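PDB 4QMK: type III secretion system effector protein ExoU from Pseudomonas fluorescens, which probably acts as a patatin-like phospholipase toxin that a phosphatidylinositol 4,5-bisphosphate-binding domain brings to the plasma membrane. Local coordinates for residues T485-A488 and E489-T493; I520-L523 and G524-N528; A608-P611 and A612-N615. All coordinates share one frame; numbering follows the deposited sequence.

Contact 1 of 3, residues T485-A488 and E489-T493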
ATOM      1  N   THR A 485      -6.904 -30.112  -6.899  1.00 37.94           N
ATOM      2  CA  THR A 485      -6.706 -30.818  -5.639  1.00 39.61           C
ATOM      3  C   THR A 485      -5.243 -31.075  -5.359  1.00 39.96           C
ATOM      4  O   THR A 485      -4.776 -30.871  -4.246  1.00 43.40           O
ATOM      5  CB  THR A 485      -7.470 -32.153  -5.598  1.00 41.05           C
ATOM      6  OG1 THR A 485      -8.873 -31.900  -5.428  1.00 41.22           O
ATOM      7  CG2 THR A 485      -6.988 -33.024  -4.433  1.00 42.35           C
ATOM      8  N   ALA A 486      -4.509 -31.539  -6.354  1.00 37.66           N
ATOM      9  CA  ALA A 486      -3.099 -31.810  -6.142  1.00 38.63           C
ATOM     10  C   ALA A 486      -2.323 -30.555  -5.740  1.00 40.66           C
ATOM     11  O   ALA A 486      -1.381 -30.649  -4.988  1.00 45.17           O
ATOM     12  CB  ALA A 486      -2.495 -32.452  -7.370  1.00 37.27           C
ATOM     13  N   ILE A 487      -2.721 -29.384  -6.262  1.00 42.43           N
ATOM     14  CA  ILE A 487      -2.088 -28.116  -5.916  1.00 40.01           C
ATOM     15  C   ILE A 487      -2.419 -27.809  -4.457  1.00 42.12           C
ATOM     16  O   ILE A 487      -1.534 -27.447  -3.697  1.00 45.28           O
ATOM     17  CB  ILE A 487      -2.599 -26.929  -6.764  1.00 41.56           C
ATOM     18  CG1 ILE A 487      -2.506 -27.162  -8.281  1.00 43.25           C
ATOM     19  CG2 ILE A 487      -1.843 -25.667  -6.407  1.00 42.75           C
ATOM     20  CD1 ILE A 487      -1.114 -27.065  -8.857  1.00 44.95           C
ATOM     21  N   ALA A 488      -3.700 -27.906  -4.071  1.00 42.34           N
ATOM     22  CA  ALA A 488      -4.110 -27.736  -2.664  1.00 44.95           C
ATOM     23  C   ALA A 488      -3.311 -28.642  -1.719  1.00 47.08           C
ATOM     24  O   ALA A 488      -2.844 -28.185  -0.702  1.00 48.78           O
ATOM     25  CB  ALA A 488      -5.601 -28.005  -2.494  1.00 45.37           C
ATOM     26  N   GLU A 489      -3.149 -29.912  -2.089  1.00 50.52           N
ATOM     27  CA  GLU A 489      -2.358 -30.891  -1.325  1.00 56.27           C
ATOM     28  C   GLU A 489      -0.922 -30.444  -1.127  1.00 54.71           C
ATOM     29  O   GLU A 489      -0.412 -30.484  -0.034  1.00 64.33           O
ATOM     30  CB  GLU A 489      -2.296 -32.249  -2.045  1.00 63.15           C
ATOM     31  CG  GLU A 489      -3.632 -32.936  -2.365  1.00 68.92           C
ATOM     32  CD  GLU A 489      -4.343 -33.506  -1.159  1.00 73.35           C
ATOM     33  OE1 GLU A 489      -3.721 -33.516  -0.074  1.00 89.90           O
ATOM     34  OE2 GLU A 489      -5.529 -33.933  -1.293  1.00 65.03           O
ATOM     35  N   ALA A 490      -0.250 -30.062  -2.193  1.00 52.03           N
ATOM     36  CA  ALA A 490       1.137 -29.597  -2.110  1.00 54.53           C
ATOM     37  C   ALA A 490       1.277 -28.343  -1.245  1.00 57.89           C
ATOM     38  O   ALA A 490       2.319 -28.147  -0.619  1.00 62.04           O
ATOM     39  CB  ALA A 490       1.699 -29.315  -3.509  1.00 51.70           C
ATOM     40  N   ASN A 491       0.251 -27.480  -1.243  1.00 57.62           N
ATOM     41  CA  ASN A 491       0.263 -26.252  -0.426  1.00 60.91           C
ATOM     42  C   ASN A 491       0.071 -26.492   1.064  1.00 64.46           C
ATOM     43  O   ASN A 491       0.339 -25.597   1.863  1.00 65.10           O
ATOM     44  CB  ASN A 491      -0.771 -25.223  -0.927  1.00 62.26           C
ATOM     45  CG  ASN A 491      -0.312 -24.491  -2.198  1.00 62.34           C
ATOM     46  OD1 ASN A 491       0.876 -24.234  -2.398  1.00 57.00           O
ATOM     47  ND2 ASN A 491      -1.266 -24.129  -3.038  1.00 62.33           N
ATOM     48  N   GLN A 492      -0.410 -27.689   1.429  1.00 65.85           N
ATOM     49  CA  GLN A 492      -0.528 -28.098   2.826  1.00 67.65           C
ATOM     50  C   GLN A 492       0.836 -28.379   3.437  1.00 71.64           C
ATOM     51  O   GLN A 492       0.942 -28.465   4.666  1.00 77.05           O
ATOM     52  CB  GLN A 492      -1.375 -29.354   2.975  1.00 67.35           C
ATOM     53  CG  GLN A 492      -2.839 -29.181   2.641  1.00 64.87           C
ATOM     54  CD  GLN A 492      -3.578 -30.514   2.565  1.00 65.77           C
ATOM     55  OE1 GLN A 492      -3.138 -31.534   3.119  1.00 69.51           O
ATOM     56  NE2 GLN A 492      -4.722 -30.504   1.902  1.00 63.55           N
ATOM     57  N   THR A 493       1.868 -28.545   2.600  1.00 72.23           N
ATOM     58  CA  THR A 493       3.238 -28.792   3.097  1.00 76.82           C
ATOM     59  C   THR A 493       4.214 -27.647   2.797  1.00 77.00           C
ATOM     60  O   THR A 493       5.274 -27.580   3.405  1.00 82.01           O
ATOM     61  CB  THR A 493       3.842 -30.106   2.541  1.00 77.19           C
ATOM     62  OG1 THR A 493       4.550 -29.840   1.331  1.00 77.66           O
ATOM     63  CG2 THR A 493       2.753 -31.161   2.294  1.00 77.16           C
TER
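Thr485 and Glu489 stand one helical turn apart with their side chains side by side and pointing the same way, a simple case of i to i+4 pairing. The Thr485 methyl CG2 lies 3.6 Å from Glu489 OE2, the oxygen on the near side of the carboxylate. Glu489 CG, set beside the backbone N by chi1 of -57°, lies 3.0 Å from Thr485 O, which also takes the Glu489 amide at 2.9 Å (N to O); a bend at chi2 of -72° then swings OE2 to the methyl. The hydroxyl OG1 of Thr485 is turned to its own helix, where it makes a weak bond to Gln481 O. The second pair, Ile487 and Asn491, runs alongside in the same manner: the branch CG2 of Ile487 reaches to 3.7 Å from Asn491 ND2. That amide nitrogen is claimed by Gln537 OE1. Beneath both pairs the backbone keeps its helical bonds, Ala490 N to Ala486 O and Asn491 N to Ile487 O at 3.1 and 3.0 Å, before Gln492 N reaches Ala488 O weakly. These last turns of helix 464-491 touch two other helices: Ile487 and Asn491 meet helix 533-544, and Ala486 and Ile487 touch Leu503 of helix 501-513.

Contact 2 of 3, residues I520-L523 and G524-N528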
ATOM      1  N   ILE A 520      -5.688 -29.696 -26.422  1.00 29.15           N
ATOM      2  CA  ILE A 520      -4.541 -29.300 -25.621  1.00 29.75           C
ATOM      3  C   ILE A 520      -4.644 -27.759 -25.400  1.00 32.64           C
ATOM      4  O   ILE A 520      -4.633 -27.285 -24.251  1.00 31.86           O
ATOM      5  CB  ILE A 520      -3.214 -29.618 -26.345  1.00 32.40           C
ATOM      6  CG1 ILE A 520      -3.040 -31.106 -26.655  1.00 32.01           C
ATOM      7  CG2 ILE A 520      -2.013 -29.125 -25.532  1.00 34.31           C
ATOM      8  CD1 ILE A 520      -2.771 -31.971 -25.430  1.00 32.79           C
ATOM      9  N   GLU A 521      -4.806 -26.997 -26.487  1.00 33.94           N
ATOM     10  CA  GLU A 521      -4.917 -25.537 -26.379  1.00 39.63           C
ATOM     11  C   GLU A 521      -6.068 -25.171 -25.466  1.00 33.11           C
ATOM     12  O   GLU A 521      -5.999 -24.208 -24.697  1.00 34.27           O
ATOM     13  CB  GLU A 521      -5.262 -24.842 -27.709  1.00 45.74           C
ATOM     14  CG  GLU A 521      -4.497 -25.167 -28.961  1.00 55.47           C
ATOM     15  CD  GLU A 521      -5.086 -24.362 -30.157  1.00 73.78           C
ATOM     16  OE1 GLU A 521      -5.766 -24.974 -31.045  1.00 73.59           O
ATOM     17  OE2 GLU A 521      -4.932 -23.102 -30.169  1.00 67.66           O
ATOM     18  N   TRP A 522      -7.169 -25.878 -25.629  1.00 28.98           N
ATOM     19  CA  TRP A 522      -8.367 -25.577 -24.859  1.00 27.40           C
ATOM     20  C   TRP A 522      -8.153 -25.749 -23.347  1.00 27.10           C
ATOM     21  O   TRP A 522      -8.439 -24.833 -22.552  1.00 33.86           O
ATOM     22  CB  TRP A 522      -9.489 -26.411 -25.362  1.00 26.00           C
ATOM     23  CG  TRP A 522     -10.805 -26.098 -24.775  1.00 26.95           C
ATOM     24  CD1 TRP A 522     -11.761 -25.309 -25.310  1.00 25.99           C
ATOM     25  CD2 TRP A 522     -11.386 -26.694 -23.606  1.00 26.06           C
ATOM     26  NE1 TRP A 522     -12.898 -25.323 -24.526  1.00 25.14           N
ATOM     27  CE2 TRP A 522     -12.674 -26.169 -23.470  1.00 25.14           C
ATOM     28  CE3 TRP A 522     -10.950 -27.663 -22.688  1.00 27.44           C
ATOM     29  CZ2 TRP A 522     -13.504 -26.552 -22.466  1.00 25.02           C
ATOM     30  CZ3 TRP A 522     -11.800 -28.015 -21.625  1.00 24.82           C
ATOM     31  CH2 TRP A 522     -13.029 -27.469 -21.536  1.00 24.50           C
ATOM     32  N   LEU A 523      -7.581 -26.870 -22.955  1.00 25.51           N
ATOM     33  CA  LEU A 523      -7.326 -27.139 -21.555  1.00 25.77           C
ATOM     34  C   LEU A 523      -6.369 -26.123 -21.036  1.00 25.86           C
ATOM     35  O   LEU A 523      -6.449 -25.733 -19.867  1.00 25.36           O
ATOM     36  CB  LEU A 523      -6.718 -28.531 -21.376  1.00 26.93           C
ATOM     37  CG  LEU A 523      -7.697 -29.642 -21.741  1.00 27.32           C
ATOM     38  CD1 LEU A 523      -6.926 -30.854 -22.116  1.00 26.85           C
ATOM     39  CD2 LEU A 523      -8.659 -29.898 -20.580  1.00 26.46           C
ATOM     40  N   GLY A 524      -5.415 -25.737 -21.879  1.00 25.42           N
ATOM     41  CA  GLY A 524      -4.451 -24.722 -21.481  1.00 25.93           C
ATOM     42  C   GLY A 524      -5.114 -23.373 -21.155  1.00 25.57           C
ATOM     43  O   GLY A 524      -4.690 -22.665 -20.243  1.00 23.05           O
ATOM     44  N   LYS A 525      -6.166 -23.033 -21.896  1.00 27.61           N
ATOM     45  CA  LYS A 525      -6.944 -21.837 -21.589  1.00 29.51           C
ATOM     46  C   LYS A 525      -7.600 -22.012 -20.262  1.00 27.46           C
ATOM     47  O   LYS A 525      -7.693 -21.069 -19.505  1.00 29.78           O
ATOM     48  CB  LYS A 525      -8.091 -21.564 -22.568  1.00 30.81           C
ATOM     49  CG  LYS A 525      -7.825 -21.546 -24.061  1.00 33.51           C
ATOM     50  CD  LYS A 525      -6.953 -20.442 -24.472  1.00 38.37           C
ATOM     51  CE  LYS A 525      -6.651 -20.542 -25.959  1.00 42.45           C
ATOM     52  NZ  LYS A 525      -7.859 -20.269 -26.751  1.00 42.00           N
ATOM     53  N   ARG A 526      -8.138 -23.199 -19.984  1.00 29.95           N
ATOM     54  CA  ARG A 526      -8.902 -23.398 -18.687  1.00 28.71           C
ATOM     55  C   ARG A 526      -8.009 -23.239 -17.509  1.00 26.05           C
ATOM     56  O   ARG A 526      -8.428 -22.737 -16.470  1.00 25.97           O
ATOM     57  CB  ARG A 526      -9.591 -24.735 -18.618  1.00 28.87           C
ATOM     58  CG  ARG A 526     -10.641 -24.989 -19.703  1.00 30.99           C
ATOM     59  CD  ARG A 526     -11.776 -23.980 -19.817  1.00 32.44           C
ATOM     60  NE  ARG A 526     -11.480 -22.565 -20.172  1.00 36.73           N
ATOM     61  CZ  ARG A 526     -11.319 -22.062 -21.399  1.00 38.87           C
ATOM     62  NH1 ARG A 526     -11.154 -20.740 -21.543  1.00 40.97           N
ATOM     63  NH2 ARG A 526     -11.300 -22.848 -22.480  1.00 41.53           N
ATOM     64  N   LEU A 527      -6.745 -23.594 -17.700  1.00 24.00           N
ATOM     65  CA  LEU A 527      -5.750 -23.358 -16.669  1.00 24.01           C
ATOM     66  C   LEU A 527      -5.512 -21.882 -16.425  1.00 24.11           C
ATOM     67  O   LEU A 527      -4.877 -21.569 -15.403  1.00 23.50           O
ATOM     68  CB  LEU A 527      -4.413 -24.047 -16.994  1.00 25.47           C
ATOM     69  CG  LEU A 527      -4.291 -25.449 -16.481  1.00 28.02           C
ATOM     70  CD1 LEU A 527      -5.376 -26.312 -17.047  1.00 31.69           C
ATOM     71  CD2 LEU A 527      -2.973 -26.045 -16.872  1.00 29.90           C
ATOM     72  N   ASN A 528      -5.914 -20.998 -17.366  1.00 23.89           N
ATOM     73  CA  ASN A 528      -5.759 -19.535 -17.190  1.00 28.01           C
ATOM     74  C   ASN A 528      -7.043 -18.867 -16.638  1.00 28.80           C
ATOM     75  O   ASN A 528      -7.176 -17.653 -16.682  1.00 28.35           O
ATOM     76  CB  ASN A 528      -5.329 -18.797 -18.468  1.00 28.28           C
ATOM     77  CG  ASN A 528      -3.859 -19.003 -18.824  1.00 30.85           C
ATOM     78  OD1 ASN A 528      -3.015 -18.160 -18.524  1.00 36.45           O
ATOM     79  ND2 ASN A 528      -3.556 -20.078 -19.513  1.00 29.00           N
TER
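Gly524 N bonds to Ile520 O at 2.9 Å, the first of four i to i+4 backbone bonds that continue through Lys525, Arg526 and Leu527. Asn528 adds a side-chain bond one turn on: its ND2 turns back to Gly524 O at 2.9 Å and also gives to Ala560 O, which gives this amide two carbonyl partners. The long side chain of Arg526 is bound outside the pair by a salt bridge from NH1 to Glu324, and on the way there it crosses the indole of Trp522. Two bends, chi2 of -56° and chi3 of 63°, curl the arginine over one face of that ring. CG sits above the six-membered ring, 3.9 Å from its centroid, as a CH-pi contact. Farther out, CZ lies 4.9 Å from the centroid of the five-membered ring in a cation-pi arrangement. The guanidinium stands steeply on the indole, the planes 71° apart, and lowers NH2 to 3.6 Å from Trp522 NE1. Trp522 NE1 itself is bonded to Met446 O, which probably holds the ring in its orientation. On another side of the helix the methylenes of Lys525 pass Glu521 O. Helix 517-526 rests on helix 464-491 through Trp522, Leu523 and Arg526, while Lys525 and Asn528 face helix 555-585.

Contact 3 of 3, residues A608-P611 and A612-N615; sequences ATTP and AEFN
Thr610 and Glu613 meet at an N-cap, the device by which a side chain closes off the start of a helix, here helix 611-624. Thr610 OG1 accepts the Glu613 amide at 3.2 Å from N, at an N-H...O angle of 166°. A chi1 of 55° sets this hydroxyl between the backbone N and the carbonyl carbon of its own residue, facing the first turn. The Glu613 side chain then runs back toward the loop. Its CB is 3.5 Å from Thr610 OG1, and CG comes closer to the same oxygen. Beyond CG the chain is extended, and CD still lies 3.2 Å from Thr610 OG1, so one hydroxyl borders most of the length of the glutamate. At the tip OE1 accepts twice from Thr609: from its backbone N at 2.8 Å and nearly straight, and from its OG1 at 3.2 Å. The other oxygen, OE2, lies 3.4 Å from Thr610 OG1, at too poor an angle for a hydrogen bond. In a classic capping box the acid would accept the amide of the N-cap residue; here it takes that of the residue before it, a related exchange shifted by one position. The helical backbone bonds begin in the same place, with Phe614 N on Thr610 O and Asn615 N on Pro611 O. Pro611 and Phe614 turn to Ile569 of helix 555-585, and Asn615 OD1 bonds to Ile649 N near the end of the modelled chain. Both Thr609 donors approach Glu613 OE1 from the same face and on its syn side, 31 to 32° out of the carboxylate plane.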
ATOM      1  N   ALA A 608      -0.635  -7.837 -30.928  1.00 39.66           N
ATOM      2  CA  ALA A 608       0.601  -8.320 -30.374  1.00 40.52           C
ATOM      3  C   ALA A 608       0.473  -9.464 -29.363  1.00 40.41           C
ATOM      4  O   ALA A 608      -0.238  -9.339 -28.361  1.00 37.22           O
ATOM      5  CB  ALA A 608       1.273  -7.173 -29.695  1.00 39.07           C
ATOM      6  N   THR A 609       1.218 -10.545 -29.585  1.00 40.74           N
ATOM      7  CA  THR A 609       1.156 -11.698 -28.673  1.00 42.72           C
ATOM      8  C   THR A 609       2.458 -12.015 -27.948  1.00 41.91           C
ATOM      9  O   THR A 609       2.477 -12.828 -27.048  1.00 46.67           O
ATOM     10  CB  THR A 609       0.701 -12.940 -29.421  1.00 45.05           C
ATOM     11  OG1 THR A 609       1.688 -13.303 -30.410  1.00 51.86           O
ATOM     12  CG2 THR A 609      -0.644 -12.667 -30.089  1.00 43.69           C
ATOM     13  N   THR A 610       3.529 -11.339 -28.300  1.00 43.53           N
ATOM     14  CA  THR A 610       4.837 -11.636 -27.745  1.00 45.40           C
ATOM     15  C   THR A 610       5.552 -10.345 -27.417  1.00 48.55           C
ATOM     16  O   THR A 610       5.143  -9.270 -27.867  1.00 44.63           O
ATOM     17  CB  THR A 610       5.714 -12.342 -28.795  1.00 46.07           C
ATOM     18  OG1 THR A 610       5.759 -11.514 -29.961  1.00 48.93           O
ATOM     19  CG2 THR A 610       5.134 -13.700 -29.183  1.00 43.78           C
ATOM     20  N   PRO A 611       6.624 -10.449 -26.622  1.00 49.11           N
ATOM     21  CA  PRO A 611       7.447  -9.313 -26.318  1.00 43.95           C
ATOM     22  C   PRO A 611       8.048  -8.701 -27.607  1.00 50.16           C
ATOM     23  O   PRO A 611       8.138  -7.456 -27.738  1.00 44.55           O
ATOM     24  CB  PRO A 611       8.549  -9.906 -25.454  1.00 45.60           C
ATOM     25  CG  PRO A 611       7.949 -11.114 -24.816  1.00 49.38           C
ATOM     26  CD  PRO A 611       6.935 -11.631 -25.785  1.00 49.06           C
ATOM     27  N   ALA A 612       8.457  -9.553 -28.557  1.00 49.22           N
ATOM     28  CA  ALA A 612       9.080  -9.042 -29.788  1.00 48.80           C
ATOM     29  C   ALA A 612       8.123  -8.143 -30.561  1.00 44.24           C
ATOM     30  O   ALA A 612       8.513  -7.052 -31.037  1.00 44.89           O
ATOM     31  CB  ALA A 612       9.572 -10.175 -30.674  1.00 50.09           C
ATOM     32  N   GLU A 613       6.892  -8.599 -30.714  1.00 40.00           N
ATOM     33  CA  GLU A 613       5.901  -7.808 -31.417  1.00 41.67           C
ATOM     34  C   GLU A 613       5.577  -6.508 -30.633  1.00 39.39           C
ATOM     35  O   GLU A 613       5.514  -5.432 -31.210  1.00 41.80           O
ATOM     36  CB  GLU A 613       4.649  -8.625 -31.647  1.00 45.39           C
ATOM     37  CG  GLU A 613       4.889  -9.829 -32.541  1.00 49.59           C
ATOM     38  CD  GLU A 613       3.830 -10.900 -32.414  1.00 50.44           C
ATOM     39  OE1 GLU A 613       2.732 -10.627 -31.885  1.00 48.57           O
ATOM     40  OE2 GLU A 613       4.111 -12.023 -32.859  1.00 62.27           O
ATOM     41  N   PHE A 614       5.387  -6.616 -29.332  1.00 36.34           N
ATOM     42  CA  PHE A 614       5.139  -5.442 -28.483  1.00 34.36           C
ATOM     43  C   PHE A 614       6.269  -4.429 -28.660  1.00 33.31           C
ATOM     44  O   PHE A 614       6.023  -3.266 -28.885  1.00 35.17           O
ATOM     45  CB  PHE A 614       5.063  -5.888 -27.021  1.00 32.96           C
ATOM     46  CG  PHE A 614       4.803  -4.795 -26.065  1.00 29.97           C
ATOM     47  CD1 PHE A 614       3.534  -4.381 -25.802  1.00 29.10           C
ATOM     48  CD2 PHE A 614       5.839  -4.201 -25.390  1.00 32.67           C
ATOM     49  CE1 PHE A 614       3.297  -3.379 -24.888  1.00 29.17           C
ATOM     50  CE2 PHE A 614       5.612  -3.181 -24.477  1.00 30.04           C
ATOM     51  CZ  PHE A 614       4.339  -2.763 -24.243  1.00 28.60           C
ATOM     52  N   ASN A 615       7.497  -4.893 -28.566  1.00 36.48           N
ATOM     53  CA  ASN A 615       8.667  -4.040 -28.694  1.00 36.62           C
ATOM     54  C   ASN A 615       8.824  -3.453 -30.112  1.00 39.82           C
ATOM     55  O   ASN A 615       9.294  -2.332 -30.293  1.00 38.15           O
ATOM     56  CB  ASN A 615       9.922  -4.804 -28.298  1.00 36.78           C
ATOM     57  CG  ASN A 615      10.027  -5.060 -26.810  1.00 37.21           C
ATOM     58  OD1 ASN A 615       9.378  -4.428 -26.001  1.00 33.80           O
ATOM     59  ND2 ASN A 615      10.869  -6.016 -26.440  1.00 44.58           N
TER

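How the contacts relate
Contacts 1, 2 and 3 follow in series along the chain, and none touches another. Contact 2 is equally far from the other two, 21 Å centre to centre, and these are 35 Å apart. Its nearest atoms are about 8 Å from contact 1 and about 11 Å from contact 3. Two helices are shared among them: helix 464-491, which carries contact 1, also packs against contact 2, and helix 555-585 touches both contact 2 and contact 3. Contact 3 belongs to the ExoU toxin C-terminal domain. A probable nucleophile elbow, with Ser104, lies in the patatin-like part of the chain.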